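Local coordinates for protein CD8 alpha antigen (Sus scrofa, PDB 5EDX) that forms the CD8 alpha-alpha homodimer, a T-cell co-receptor that probably binds MHC class I through its immunoglobulin V-type domains, at residues H26-T29 against L30-C33; F84-E87 against D88-Y91. One frame throughout, in Å; residues are numbered along the deposited sequence.

Contact 1: residues H26-T29 against L30-C33; sequences HSNT and LTSC
Thr-31 and Asn-28 hold each other through two hydrogen bonds running in opposite senses. The backbone N of Asn-28 gives its hydrogen to Thr-31 OG1 at 2.9 Å, and the N-H...O angle of 171° makes this bond nearly straight. In return, Thr-31 N donates to Asn-28 O at 3.0 Å, the closing bond of a type I beta turn from Asn-28 to Thr-31. Here the donor stands well above the carbonyl plane rather than on a lone pair. The hydroxyl can reach back because OG1 lies anti to its own carbonyl carbon and beside its backbone N (chi1 -62°), while CG2 projects anti to that N. Ser-27 adds a van der Waals touch, its CB 3.3 Å from Thr-31 OG1. At the outer corner the side chains of Thr-29 and Leu-30 meet more loosely, with Thr-29 OG1 3.9 Å from Leu-30 CD2.

A second tier is supplied by solvent. Water 1 donates to both Thr-29 O and Thr-31 O, 2.7 Å from each, and so bridges two carbonyls, two residues apart, that both face it. Beneath this tier, Thr-31 is the buried member of the group, its side chain resting on Val-24, Phe-77 and Phe-96. Ser-27, Asn-28, Thr-29 and Leu-30 are exposed.

The loop links strand 18-24 to strand 33-38, the position of the CDR1-like loop of an immunoglobulin V-set domain. In CD8 relatives such loops help to clasp MHC class I, so a comparable role here is probable. Chemically, Thr-31 meets the Asn-28 N-H with its hydroxyl and the Asn-28 C=O with its backbone N-H, so both backbone groups of Asn-28 are met within the chain, which probably helps to hold the exposed corner in this shape.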
ATOM      1  N   HIS A  26       4.996  14.909  14.329  1.00 13.53           N
ATOM      2  CA  HIS A  26       5.880  15.909  13.729  1.00 14.67           C
ATOM      3  C   HIS A  26       5.252  16.478  12.458  1.00 15.42           C
ATOM      4  O   HIS A  26       5.852  16.459  11.382  1.00 14.81           O
ATOM      5  CB  HIS A  26       7.253  15.296  13.445  1.00 12.53           C
ATOM      6  CG  HIS A  26       8.302  16.302  13.087  1.00 13.93           C
ATOM      7  ND1 HIS A  26       8.840  16.400  11.820  1.00 14.28           N
ATOM      8  CD2 HIS A  26       8.917  17.251  13.830  1.00 14.97           C
ATOM      9  CE1 HIS A  26       9.737  17.370  11.799  1.00 14.67           C
ATOM     10  NE2 HIS A  26       9.802  17.907  13.005  1.00 15.01           N
ATOM     11  N   SER A  27       4.043  17.008  12.612  1.00 15.00           N
ATOM     12  CA  SER A  27       3.189  17.362  11.484  1.00 17.75           C
ATOM     13  C   SER A  27       3.215  18.851  11.159  1.00 17.12           C
ATOM     14  O   SER A  27       3.815  19.653  11.880  1.00 15.45           O
ATOM     15  CB  SER A  27       1.747  16.961  11.806  1.00 15.30           C
ATOM     16  OG  SER A  27       1.329  17.596  13.011  1.00 16.13           O
ATOM     17  N   ASN A  28       2.556  19.217  10.063  1.00 14.88           N
ATOM     18  CA  ASN A  28       2.316  20.623   9.753  1.00 16.41           C
ATOM     19  C   ASN A  28       0.947  20.782   9.096  1.00 22.42           C
ATOM     20  O   ASN A  28       0.205  19.810   8.963  1.00 17.53           O
ATOM     21  CB  ASN A  28       3.439  21.210   8.884  1.00 15.87           C
ATOM     22  CG  ASN A  28       3.639  20.451   7.585  1.00 24.55           C
ATOM     23  OD1 ASN A  28       4.771  20.238   7.142  1.00 23.64           O
ATOM     24  ND2 ASN A  28       2.542  20.033   6.969  1.00 16.77           N
ATOM     25  N   THR A  29       0.609  21.999   8.688  1.00 19.18           N
ATOM     26  CA  THR A  29      -0.717  22.262   8.128  1.00 24.76           C
ATOM     27  C   THR A  29      -0.980  21.503   6.825  1.00 24.22           C
ATOM     28  O   THR A  29      -2.129  21.385   6.389  1.00 26.22           O
ATOM     29  CB  THR A  29      -0.933  23.769   7.878  1.00 24.04           C
ATOM     30  OG1 THR A  29      -0.028  24.214   6.862  1.00 32.57           O
ATOM     31  CG2 THR A  29      -0.691  24.555   9.151  1.00 31.83           C
ATOM     32  N   LEU A  30       0.078  20.984   6.210  1.00 21.34           N
ATOM     33  CA  LEU A  30      -0.047  20.273   4.942  1.00 25.27           C
ATOM     34  C   LEU A  30      -0.222  18.768   5.124  1.00 20.11           C
ATOM     35  O   LEU A  30      -0.523  18.057   4.169  1.00 22.15           O
ATOM     36  CB  LEU A  30       1.176  20.533   4.055  1.00 30.99           C
ATOM     37  CG  LEU A  30       1.577  21.993   3.831  1.00 34.47           C
ATOM     38  CD1 LEU A  30       2.805  22.073   2.933  1.00 35.84           C
ATOM     39  CD2 LEU A  30       0.423  22.792   3.248  1.00 38.79           C
ATOM     40  N   THR A  31      -0.024  18.285   6.347  1.00 17.15           N
ATOM     41  CA  THR A  31      -0.035  16.849   6.620  1.00 12.12           C
ATOM     42  C   THR A  31      -1.331  16.194   6.156  1.00 20.30           C
ATOM     43  O   THR A  31      -2.426  16.666   6.451  1.00 15.87           O
ATOM     44  CB  THR A  31       0.186  16.561   8.119  1.00 15.45           C
ATOM     45  OG1 THR A  31       1.482  17.046   8.499  1.00 14.52           O
ATOM     46  CG2 THR A  31       0.114  15.069   8.408  1.00 14.23           C
ATOM     47  N   SER A  32      -1.197  15.099   5.424  1.00 19.97           N
ATOM     48  CA  SER A  32      -2.357  14.385   4.926  1.00 19.14           C
ATOM     49  C   SER A  32      -2.154  12.918   5.207  1.00 23.43           C
ATOM     50  O   SER A  32      -1.044  12.481   5.505  1.00 24.44           O
ATOM     51  CB  SER A  32      -2.510  14.614   3.424  1.00 21.92           C
ATOM     52  OG  SER A  32      -1.441  14.003   2.718  1.00 31.97           O
ATOM     53  N   CYS A  33      -3.230  12.152   5.111  1.00 16.45           N
ATOM     54  CA  CYS A  33      -3.160  10.734   5.382  1.00 18.30           C
ATOM     55  C   CYS A  33      -4.238  10.010   4.585  1.00 16.71           C
ATOM     56  O   CYS A  33      -5.354  10.506   4.447  1.00 16.25           O
ATOM     57  CB  CYS A  33      -3.360  10.496   6.876  1.00 25.82           C
ATOM     58  SG  CYS A  33      -2.936   8.842   7.431  1.00 40.91           S
TER
HETATM   59  O   HOH W   1      -3.505  19.098   6.130  1.00 18.99           O

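Contact 2: residues F84-E87 against D88-Y91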
ATOM      1  N   PHE A  84     -20.356  -2.805  11.931  1.00 11.77           N
ATOM      2  CA  PHE A  84     -19.352  -3.752  11.452  1.00 12.14           C
ATOM      3  C   PHE A  84     -19.956  -4.904  10.656  1.00 13.24           C
ATOM      4  O   PHE A  84     -20.813  -5.642  11.151  1.00 15.50           O
ATOM      5  CB  PHE A  84     -18.514  -4.262  12.633  1.00 10.80           C
ATOM      6  CG  PHE A  84     -17.299  -5.051  12.227  1.00 10.24           C
ATOM      7  CD1 PHE A  84     -16.221  -4.424  11.627  1.00 13.21           C
ATOM      8  CD2 PHE A  84     -17.224  -6.412  12.476  1.00 13.05           C
ATOM      9  CE1 PHE A  84     -15.102  -5.141  11.261  1.00  9.82           C
ATOM     10  CE2 PHE A  84     -16.098  -7.137  12.112  1.00 15.76           C
ATOM     11  CZ  PHE A  84     -15.040  -6.502  11.500  1.00 12.60           C
ATOM     12  N   ARG A  85     -19.510  -5.044   9.414  1.00 13.68           N
ATOM     13  CA  ARG A  85     -19.980  -6.111   8.540  1.00 12.20           C
ATOM     14  C   ARG A  85     -18.976  -7.262   8.522  1.00 15.24           C
ATOM     15  O   ARG A  85     -17.790  -7.078   8.815  1.00 12.99           O
ATOM     16  CB  ARG A  85     -20.207  -5.561   7.130  1.00 13.10           C
ATOM     17  CG  ARG A  85     -21.237  -4.427   7.077  1.00 14.22           C
ATOM     18  CD  ARG A  85     -21.173  -3.628   5.768  1.00 15.04           C
ATOM     19  NE  ARG A  85     -19.918  -2.892   5.632  1.00 15.20           N
ATOM     20  CZ  ARG A  85     -19.617  -2.094   4.612  1.00 17.18           C
ATOM     21  NH1 ARG A  85     -20.483  -1.907   3.624  1.00 15.45           N
ATOM     22  NH2 ARG A  85     -18.445  -1.479   4.574  1.00 16.12           N
ATOM     23  N   GLU A  86     -19.448  -8.454   8.180  1.00 11.53           N
ATOM     24  CA  GLU A  86     -18.568  -9.613   8.115  1.00 12.06           C
ATOM     25  C   GLU A  86     -17.417  -9.335   7.152  1.00 16.83           C
ATOM     26  O   GLU A  86     -16.264  -9.695   7.409  1.00 14.09           O
ATOM     27  CB  GLU A  86     -19.361 -10.839   7.665  1.00 12.40           C
ATOM     28  CG  GLU A  86     -18.555 -12.120   7.679  1.00 16.30           C
ATOM     29  CD  GLU A  86     -19.430 -13.350   7.571  1.00 27.36           C
ATOM     30  OE1 GLU A  86     -20.649 -13.192   7.345  1.00 18.33           O
ATOM     31  OE2 GLU A  86     -18.903 -14.471   7.714  1.00 24.95           O
ATOM     32  N   GLU A  87     -17.738  -8.667   6.050  1.00 11.05           N
ATOM     33  CA  GLU A  87     -16.752  -8.337   5.036  1.00 12.38           C
ATOM     34  C   GLU A  87     -15.877  -7.126   5.408  1.00 12.74           C
ATOM     35  O   GLU A  87     -14.967  -6.775   4.664  1.00 11.99           O
ATOM     36  CB  GLU A  87     -17.431  -8.115   3.679  1.00 13.64           C
ATOM     37  CG  GLU A  87     -18.401  -6.940   3.628  1.00 14.68           C
ATOM     38  CD  GLU A  87     -19.819  -7.316   4.030  1.00 16.56           C
ATOM     39  OE1 GLU A  87     -20.019  -8.377   4.665  1.00 13.99           O
ATOM     40  OE2 GLU A  87     -20.742  -6.538   3.708  1.00 15.18           O
ATOM     41  N   ASP A  88     -16.155  -6.494   6.550  1.00 12.95           N
ATOM     42  CA  ASP A  88     -15.287  -5.424   7.063  1.00 12.27           C
ATOM     43  C   ASP A  88     -14.062  -5.994   7.784  1.00 13.39           C
ATOM     44  O   ASP A  88     -13.141  -5.257   8.134  1.00 10.79           O
ATOM     45  CB  ASP A  88     -16.045  -4.489   8.018  1.00 10.77           C
ATOM     46  CG  ASP A  88     -16.980  -3.531   7.295  1.00 14.25           C
ATOM     47  OD1 ASP A  88     -17.997  -3.126   7.903  1.00 13.58           O
ATOM     48  OD2 ASP A  88     -16.703  -3.179   6.132  1.00 14.44           O
ATOM     49  N   GLN A  89     -14.047  -7.302   8.027  1.00 11.23           N
ATOM     50  CA  GLN A  89     -12.871  -7.907   8.641  1.00 10.54           C
ATOM     51  C   GLN A  89     -11.640  -7.748   7.759  1.00  9.23           C
ATOM     52  O   GLN A  89     -11.713  -7.887   6.541  1.00  9.74           O
ATOM     53  CB  GLN A  89     -13.102  -9.388   8.891  1.00 11.20           C
ATOM     54  CG  GLN A  89     -14.185  -9.687   9.888  1.00 12.86           C
ATOM     55  CD  GLN A  89     -14.429 -11.172   9.985  1.00 14.16           C
ATOM     56  OE1 GLN A  89     -15.138 -11.751   9.160  1.00 21.51           O
ATOM     57  NE2 GLN A  89     -13.821 -11.804  10.974  1.00  9.00           N
ATOM     58  N   GLY A  90     -10.497  -7.483   8.381  1.00 11.13           N
ATOM     59  CA  GLY A  90      -9.266  -7.342   7.628  1.00 10.87           C
ATOM     60  C   GLY A  90      -8.285  -6.384   8.270  1.00  9.67           C
ATOM     61  O   GLY A  90      -8.300  -6.173   9.484  1.00  9.78           O
ATOM     62  N   TYR A  91      -7.435  -5.794   7.438  1.00  9.85           N
ATOM     63  CA  TYR A  91      -6.321  -4.979   7.908  1.00  9.00           C
ATOM     64  C   TYR A  91      -6.477  -3.543   7.446  1.00  8.73           C
ATOM     65  O   TYR A  91      -6.631  -3.278   6.256  1.00 10.78           O
ATOM     66  CB  TYR A  91      -5.017  -5.554   7.365  1.00  9.28           C
ATOM     67  CG  TYR A  91      -4.882  -7.021   7.662  1.00  9.22           C
ATOM     68  CD1 TYR A  91      -4.568  -7.456   8.938  1.00 12.32           C
ATOM     69  CD2 TYR A  91      -5.092  -7.977   6.669  1.00  9.52           C
ATOM     70  CE1 TYR A  91      -4.456  -8.803   9.226  1.00 14.01           C
ATOM     71  CE2 TYR A  91      -4.975  -9.336   6.953  1.00 11.81           C
ATOM     72  CZ  TYR A  91      -4.657  -9.731   8.235  1.00 13.43           C
ATOM     73  OH  TYR A  91      -4.541 -11.071   8.543  1.00 17.08           O
TER
HETATM   74  O   HOH W   2     -13.415  -9.532   5.131  1.00 16.11           O
HETATM   75  O   HOH W   3     -16.522  -3.983   3.460  1.00 27.91           O
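Asp-88 returns its carboxylate to Arg-85, where OD1 is gripped by two donors: Arg-85 N at 2.9 Å and Arg-85 NE at 3.0 Å. Both arrive from the same face of the carboxylate, and the NE bond is almost linear (175°), with OD1 in the guanidinium plane. OD2 takes the other limb of this side-on salt bridge, receiving Arg-85 NH2 at 2.9 Å on its syn lone pair, and also a hydrogen from water 3. The bend of the Arg-85 chain at chi3 (-66°) turns the NE/NH2 edge of the guanidinium back to the carboxylate. The backbone reciprocates, Asp-88 N donating to Arg-85 O at 2.9 Å.

This is the turn leading into strand 90-98 of the V-set fold, where Asp-88, Gly-90, Tyr-92 and Cys-94 match the family's D-x-G-x-Y-x-C signature. Tyr-92 OH bonds to Asp-88 O, the hallmark of a tyrosine corner, while Tyr-37 OH bonds to Gln-89 O.

Gln-89 O also accepts from water 2 at 2.8 Å; Gln-89 N has a weak bond to Glu-86 O (3.3 Å). Beneath the polar network, Phe-84 is anti at chi1 (-170°), bringing CE1 to within 3.4 Å of Asp-88 CB, with Gln-89 CG beside the far end of the ring.

Overall arrangement
From the N terminus, strand 18-24 belongs to the four-stranded sheet, and contact 1 shapes the loop that carries the chain over to strand 33-38 in the six-stranded sheet. Contact 2 comes later and makes the same kind of passage, from strand 76-81 to strand 90-98. The contacts follow in series, neither nesting nor crossing. They sit on opposite sides of the chain's centre. The centres of contact 1 and contact 2 are about 29 Å apart. Their nearest atoms are about 13 Å apart. The Cys-22 to Cys-94 disulfide ties the strand entering contact 1 to the one leaving contact 2. On that strand Tyr-91 packs against Ala-43 of the second subunit, whereas contact 1 meets no other chain of the dimer.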